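Local coordinates for protein monooxygenase (Agrobacterium tumefaciens, PDB 2I7G) that probably catalyses flavin-dependent monooxygenation, as a TIM-barrel member of the luciferase-like family, at residues B[78-81]-B[82-85]; B[111-114]-B[115-119]. One frame throughout, in Å; residues are numbered along the deposited sequence.

Contact 1: B[78-81]-B[82-85]; sequences VSSP and STVL
Ser80 OG stands trans to its own backbone N (chi1 -177°), and Thr83 OG1 stands trans to its carbonyl carbon (chi1 -52°), on the side of its backbone N; these two rotations bring the hydroxyls together across the first turn of helix 81-89. Ser80 OG and Thr83 OG1 are 2.6 Å apart, a short hydrogen bond in which either could be the donor. Ser80 occupies the N-cap position, yet its hydroxyl caps no backbone N-H and is spent on the Thr83 side chain instead. Its carbonyl does the work at the backbone: Ser80 O receives two weak bonds, from Val84 N at 3.5 Å and, more bent, from Thr83 N at 3.2 Å. The first firm helical bond comes one residue later, from Leu85 N to Pro81 O at 2.9 Å, with the donor nearly along the C=O axis. Leu85 lays its branch point close to the same acceptor, CG lying 3.2 Å from Pro81 O. Pro81, having no N-H to offer, fits the first turn; the bond to its CB points away from residues 82-85, though CB still touches Ser82 N, and the side chain packs on Leu68 of the barrel strand 65-68. Val78, still in the loop, crosses obliquely to Val84 and touches it through one methyl each, CG2 to CG2 at 4.2 Å. Beyond Val84 lie Leu48 and Leu51 of helix 40-60, while Thr83 packs on Ala86 of the second subunit. The helix start is therefore buried on all these sides; its bonds to Ser80 O are weak, the firm one begins at Pro81 O, and a hydroxyl pair ties Ser80 to Thr83 through one shared hydrogen bond.

Contact 2: B[111-114]-B[115-119]; sequences RVFQ and QFSTV
The Phe113 ring carries the Ser117 hydroxyl over one face in one of the two conformers of that serine, OG 3.3 Å above the plane and over its centre, while the Phe116 ring meets Val112 O in plane at its edge, CD2 to O 3.3 Å. Both pairs are i to i+4 neighbours on helix 109-122, the helix of a beta-alpha-beta unit between strands 96-99 and 127-131 of the TIM barrel. Phe113 packs on Leu161 and Leu164 of helix 150-166, whereas Phe116 packs on Ile129 of strand 127-131 and Leu85 of helix 81-89. Val112 and Phe116 run alongside each other in the same direction, with Val112 CG1 3.8 Å from Phe116 CD2. Gln115 swings its CG beside its backbone N (chi1 -69°), which lays the extended chain back along the preceding turn: NE2 comes 3.6 Å from Arg111 CB, and OE1 is taken by Ser82 OG. The Arg111 guanidinium extends to the second subunit, where NH1 makes a salt bridge to Glu70, NH2 a hydrogen bond to Ser106 O, and the group a cation-pi contact with Phe143. Ser117 N donates to Phe113 O; in the same conformer Ser117 OG adds a second bond at 2.9 Å, from above the carbonyl plane. Gln114 O is gripped twice outright: Thr118 N and Thr118 OG1, the latter 2.8 Å from that oxygen, approach from opposite faces of the carbonyl plane.

Both contacts are buried, lie on the same side of the chain's centre and touch the second subunit, their centres about 11 Å apart. Contact 1 is a helix start, where the bonds to Ser80 O are weak and the firm one begins at Pro81 O; contact 2 lies within a continuous helix, with strong backbone bonds supplemented by serine and threonine hydroxyls. The Ser80 and Thr83 hydroxyls pair with each other, but those of Ser117 and Thr118 turn to carbonyls. The two helices are neighbours around the barrel and meet directly: Ser82 O lies 3.5 Å from Val119 CG2, and Ser82 CB packs 3.7 Å from Phe116 CE2. Across the dimer, Val84 meets Thr118 of the partner chain.

Contact 1: B[78-81]-B[82-85]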
loop_
_atom_site.group_PDB
_atom_site.type_symbol
_atom_site.label_atom_id
_atom_site.label_comp_id
_atom_site.label_asym_id
_atom_site.label_seq_id
_atom_site.Cartn_x
_atom_site.Cartn_y
_atom_site.Cartn_z
ATOM N N VAL B 78 6.328 7.299 -7.469
ATOM C CA VAL B 78 6.092 6.769 -6.095
ATOM C C VAL B 78 5.618 7.882 -5.167
ATOM O O VAL B 78 6.426 8.592 -4.560
ATOM C CB VAL B 78 7.311 6.025 -5.537
ATOM C CG1 VAL B 78 7.032 5.521 -4.086
ATOM C CG2 VAL B 78 7.645 4.802 -6.510
ATOM N N SER B 79 4.310 8.034 -5.067
ATOM C CA SER B 79 3.713 8.882 -4.039
ATOM C C SER B 79 3.307 8.027 -2.846
ATOM O O SER B 79 2.960 8.552 -1.795
ATOM C CB SER B 79 2.485 9.609 -4.561
ATOM O OG SER B 79 1.466 8.671 -4.940
ATOM N N SER B 80 3.352 6.699 -3.022
ATOM C CA SER B 80 2.979 5.776 -1.927
ATOM C C SER B 80 4.008 4.655 -1.826
ATOM O O SER B 80 3.803 3.568 -2.389
ATOM C CB SER B 80 1.539 5.249 -2.134
ATOM O OG SER B 80 1.138 4.424 -1.050
ATOM N N PRO B 81 5.139 4.925 -1.146
ATOM C CA PRO B 81 6.221 3.922 -1.054
ATOM C C PRO B 81 5.749 2.583 -0.446
ATOM O O PRO B 81 6.144 1.537 -0.945
ATOM C CB PRO B 81 7.311 4.586 -0.189
ATOM C CG PRO B 81 6.746 5.902 0.285
ATOM C CD PRO B 81 5.480 6.217 -0.502
ATOM N N SER B 82 4.931 2.619 0.614
ATOM C CA SER B 82 4.473 1.348 1.217
ATOM C C SER B 82 3.745 0.444 0.203
ATOM O O SER B 82 3.895 -0.794 0.240
ATOM C CB SER B 82 3.568 1.639 2.436
ATOM O OG SER B 82 2.415 2.400 2.068
ATOM N N THR B 83 2.955 1.052 -0.692
ATOM C CA THR B 83 2.200 0.276 -1.691
ATOM C C THR B 83 3.177 -0.493 -2.613
ATOM O O THR B 83 3.028 -1.690 -2.863
ATOM C CB THR B 83 1.210 1.176 -2.496
ATOM O OG1 THR B 83 0.389 1.944 -1.572
ATOM C CG2 THR B 83 0.320 0.310 -3.407
ATOM N N VAL B 84 4.193 0.217 -3.114
ATOM C CA VAL B 84 5.201 -0.417 -3.931
ATOM C C VAL B 84 6.064 -1.455 -3.146
ATOM O O VAL B 84 6.373 -2.542 -3.700
ATOM C CB VAL B 84 6.073 0.648 -4.694
ATOM C CG1 VAL B 84 7.034 -0.091 -5.600
ATOM C CG2 VAL B 84 5.172 1.593 -5.539
ATOM N N LEU B 85 6.398 -1.156 -1.889
ATOM C CA LEU B 85 7.233 -2.055 -1.053
ATOM C C LEU B 85 6.474 -3.357 -0.801
ATOM O O LEU B 85 7.084 -4.407 -0.647
ATOM C CB LEU B 85 7.669 -1.397 0.270
ATOM C CG LEU B 85 8.634 -0.188 0.072
ATOM C CD1 LEU B 85 8.843 0.537 1.384
ATOM C CD2 LEU B 85 10.004 -0.635 -0.612
#

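Contact 2: B[111-114]-B[115-119]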
loop_
_atom_site.group_PDB
_atom_site.type_symbol
_atom_site.label_atom_id
_atom_site.label_comp_id
_atom_site.label_asym_id
_atom_site.label_seq_id
_atom_site.Cartn_x
_atom_site.Cartn_y
_atom_site.Cartn_z
ATOM N N ARG B 111 -2.248 5.311 9.583
ATOM C CA ARG B 111 -2.180 4.673 8.260
ATOM C C ARG B 111 -0.774 4.223 7.901
ATOM O O ARG B 111 -0.603 3.126 7.375
ATOM C CB ARG B 111 -2.699 5.595 7.133
ATOM C CG ARG B 111 -4.111 6.093 7.353
ATOM C CD ARG B 111 -5.123 4.939 7.180
ATOM N NE ARG B 111 -6.485 5.515 7.145
ATOM C CZ ARG B 111 -7.590 4.807 6.984
ATOM N NH1 ARG B 111 -7.529 3.492 6.829
ATOM N NH2 ARG B 111 -8.775 5.419 6.974
ATOM N N VAL B 112 0.219 5.080 8.161
ATOM C CA VAL B 112 1.602 4.747 7.851
ATOM C C VAL B 112 1.964 3.470 8.617
ATOM O O VAL B 112 2.496 2.517 8.037
ATOM C CB VAL B 112 2.531 5.927 8.205
ATOM C CG1 VAL B 112 4.010 5.457 8.146
ATOM C CG2 VAL B 112 2.225 7.107 7.193
ATOM N N PHE B 113 1.650 3.429 9.902
ATOM C CA PHE B 113 1.977 2.248 10.690
ATOM C C PHE B 113 1.293 1.003 10.134
ATOM O O PHE B 113 1.915 -0.044 10.027
ATOM C CB PHE B 113 1.605 2.433 12.159
ATOM C CG PHE B 113 2.005 1.261 13.033
ATOM C CD1 PHE B 113 3.346 1.043 13.383
ATOM C CD2 PHE B 113 1.060 0.360 13.453
ATOM C CE1 PHE B 113 3.716 -0.066 14.178
ATOM C CE2 PHE B 113 1.421 -0.724 14.283
ATOM C CZ PHE B 113 2.750 -0.933 14.622
ATOM N N GLN B 114 0.015 1.122 9.784
ATOM C CA GLN B 114 -0.740 -0.029 9.254
ATOM C C GLN B 114 -0.169 -0.506 7.923
ATOM O O GLN B 114 -0.021 -1.720 7.681
ATOM C CB GLN B 114 -2.229 0.326 9.089
ATOM C CG GLN B 114 -2.933 0.516 10.444
ATOM C CD GLN B 114 -4.379 0.862 10.276
ATOM O OE1 GLN B 114 -4.745 1.684 9.443
ATOM N NE2 GLN B 114 -5.216 0.238 11.096
ATOM N N GLN B 115 0.176 0.437 7.063
ATOM C CA GLN B 115 0.740 0.087 5.766
ATOM C C GLN B 115 2.098 -0.623 5.895
ATOM O O GLN B 115 2.312 -1.716 5.331
ATOM C CB GLN B 115 0.837 1.335 4.875
ATOM C CG GLN B 115 -0.549 1.897 4.417
ATOM C CD GLN B 115 -0.435 3.394 4.085
ATOM O OE1 GLN B 115 0.667 3.918 3.920
ATOM N NE2 GLN B 115 -1.578 4.082 4.031
ATOM N N PHE B 116 2.991 -0.061 6.709
ATOM C CA PHE B 116 4.316 -0.682 6.866
ATOM C C PHE B 116 4.257 -1.972 7.716
ATOM O O PHE B 116 5.076 -2.869 7.490
ATOM C CB PHE B 116 5.337 0.312 7.405
ATOM C CG PHE B 116 5.813 1.275 6.359
ATOM C CD1 PHE B 116 6.968 0.992 5.625
ATOM C CD2 PHE B 116 5.083 2.427 6.071
ATOM C CE1 PHE B 116 7.400 1.911 4.591
ATOM C CE2 PHE B 116 5.511 3.362 5.079
ATOM C CZ PHE B 116 6.670 3.079 4.331
ATOM N N SER B 117 3.306 -2.070 8.658
ATOM C CA SER B 117 3.073 -3.328 9.393
ATOM C C SER B 117 2.614 -4.415 8.400
ATOM O O SER B 117 3.019 -5.571 8.493
ATOM C CB SER B 117 2.049 -3.136 10.523
ATOM O OG SER B 117 2.629 -2.400 11.588
ATOM N N THR B 118 1.790 -4.024 7.424
ATOM C CA THR B 118 1.343 -4.970 6.389
ATOM C C THR B 118 2.546 -5.431 5.532
ATOM O O THR B 118 2.715 -6.616 5.263
ATOM C CB THR B 118 0.209 -4.348 5.568
ATOM O OG1 THR B 118 -0.901 -4.069 6.444
ATOM C CG2 THR B 118 -0.277 -5.351 4.511
ATOM N N VAL B 119 3.413 -4.490 5.164
ATOM C CA VAL B 119 4.625 -4.836 4.391
ATOM C C VAL B 119 5.489 -5.765 5.250
ATOM O O VAL B 119 6.084 -6.731 4.732
ATOM C CB VAL B 119 5.414 -3.579 4.028
ATOM C CG1 VAL B 119 6.709 -3.989 3.317
ATOM C CG2 VAL B 119 4.607 -2.694 3.054
#